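Transcription termination factor FttA (Methanosarcina mazei, PDB 2XR1) probably terminates archaeal transcription by cleaving nascent RNA, as a dimeric zinc-dependent beta-CASP nuclease. Local coordinates at residues B[12-15]-B[16-20]. Residues are numbered along the deposited sequence; the frame is centred on the assembly and turned at random.
Sequences DLKH and KIEKN
Asp12 meets Lys16 one helical turn further on, mainly through the backbone: Lys16 N donates to Asp12 O at 3.1 Å, with an N-H...O angle of 165°. Their side chains lie on the same exposed flank, but Asp12 OD1 and Lys16 NZ remain 5.1 Å apart, so any attraction between the opposite charges acts without contact. At Leu13 the i to i+4 bond repeats, Ile17 N reaching Leu13 O at 3.0 Å. Ile17 CD1 lies near that same oxygen, while both side chains face the body of the domain, where Val30 on strand 30-33 and Leu61 on helix 52-61 touch each of them. Lys14 carries the single salt bridge. The Lys14 chain leaves with CG trans to the main-chain nitrogen (chi1 178°), slants across Glu18 and bends at its last two torsions, bringing Lys14 NZ to 2.8 Å from Glu18 OE2. The ammonium approaches from above the carboxylate, 57° out of its plane, and Glu18 OE1 lies farther from Lys14 NZ, at 3.4 Å. A weak hydrogen bond from NZ to Thr28 O gives the lysine a second partner, in the loop before strand 30-33. The same two residues, Lys14 and Glu18, are also joined through the backbone, Glu18 N donating to Lys14 O. His15 closes the series: His15 O accepts Lys19 N at 3.3 Å, and the aliphatic part of the Lys19 side chain curls beside that oxygen. Glu18 OE1 sits at the edge of the His15 ring, near its plane, 4.4 Å from His15 CD2. Four successive i to i+4 backbone bonds, a lysine-glutamate bridge at the same spacing and an apolar Leu13-Ile17 stripe are characteristic of the last turns of an amphipathic alpha-helix, here helix 7-18, packed against the sheet of the N-terminal KH domain.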
# COMPACT_ATOMS: atom_id res chain seq x y z
N ASP B 12 4.18 5.36 38.58
CA ASP B 12 4.30 6.81 38.49
C ASP B 12 2.91 7.45 38.47
O ASP B 12 2.69 8.50 39.07
CB ASP B 12 5.10 7.19 37.23
CG ASP B 12 5.57 8.64 37.24
OD1 ASP B 12 4.70 9.54 37.21
OD2 ASP B 12 6.80 8.87 37.26
N LEU B 13 1.96 6.82 37.79
CA LEU B 13 0.61 7.34 37.75
C LEU B 13 -0.09 7.15 39.09
O LEU B 13 -0.82 8.04 39.54
CB LEU B 13 -0.21 6.70 36.62
CG LEU B 13 0.10 7.19 35.19
CD1 LEU B 13 -0.63 6.30 34.17
CD2 LEU B 13 -0.27 8.65 34.99
N LYS B 14 0.15 6.00 39.73
CA LYS B 14 -0.47 5.77 41.03
C LYS B 14 -0.02 6.87 41.97
O LYS B 14 -0.85 7.57 42.54
CB LYS B 14 -0.13 4.39 41.60
CG LYS B 14 -0.75 4.16 42.99
CD LYS B 14 -0.99 2.69 43.31
CE LYS B 14 -0.74 2.35 44.80
NZ LYS B 14 -1.71 2.87 45.84
N HIS B 15 1.28 7.07 42.09
CA HIS B 15 1.77 8.04 43.05
C HIS B 15 1.32 9.47 42.77
O HIS B 15 0.93 10.18 43.69
CB HIS B 15 3.27 7.91 43.21
CG HIS B 15 3.68 6.60 43.81
ND1 HIS B 15 4.84 5.94 43.45
CD2 HIS B 15 3.06 5.81 44.72
CE1 HIS B 15 4.92 4.81 44.13
NE2 HIS B 15 3.85 4.71 44.90
N LYS B 16 1.35 9.88 41.51
CA LYS B 16 0.79 11.15 41.07
C LYS B 16 -0.63 11.35 41.61
O LYS B 16 -0.94 12.36 42.22
CB LYS B 16 0.74 11.19 39.54
CG LYS B 16 1.78 12.07 38.88
CD LYS B 16 1.23 13.48 38.66
CE LYS B 16 2.27 14.42 38.03
NZ LYS B 16 2.50 14.13 36.58
N ILE B 17 -1.49 10.38 41.35
CA ILE B 17 -2.88 10.41 41.79
C ILE B 17 -2.98 10.55 43.31
O ILE B 17 -3.69 11.41 43.82
CB ILE B 17 -3.60 9.13 41.40
CG1 ILE B 17 -4.10 9.23 39.96
CG2 ILE B 17 -4.76 8.86 42.34
CD1 ILE B 17 -4.03 7.92 39.22
N GLU B 18 -2.26 9.70 44.02
CA GLU B 18 -2.38 9.63 45.47
C GLU B 18 -2.10 10.95 46.18
O GLU B 18 -2.74 11.24 47.18
CB GLU B 18 -1.50 8.51 46.02
CG GLU B 18 -1.90 7.18 45.47
CD GLU B 18 -1.76 6.07 46.44
OE1 GLU B 18 -0.65 5.93 47.01
OE2 GLU B 18 -2.75 5.32 46.60
N LYS B 19 -1.16 11.73 45.65
CA LYS B 19 -0.92 13.08 46.19
C LYS B 19 -1.84 14.16 45.60
O LYS B 19 -1.67 15.33 45.90
CB LYS B 19 0.55 13.48 46.05
CG LYS B 19 1.12 13.44 44.63
CD LYS B 19 2.64 13.54 44.63
CE LYS B 19 3.31 12.43 45.44
NZ LYS B 19 4.72 12.15 45.00
N ASN B 20 -2.80 13.78 44.76
CA ASN B 20 -3.85 14.72 44.34
C ASN B 20 -5.16 14.47 45.05
O ASN B 20 -6.01 15.35 45.07
CB ASN B 20 -4.07 14.69 42.81
CG ASN B 20 -3.47 15.93 42.10
OD1 ASN B 20 -2.92 16.82 42.74
ND2 ASN B 20 -3.58 15.96 40.77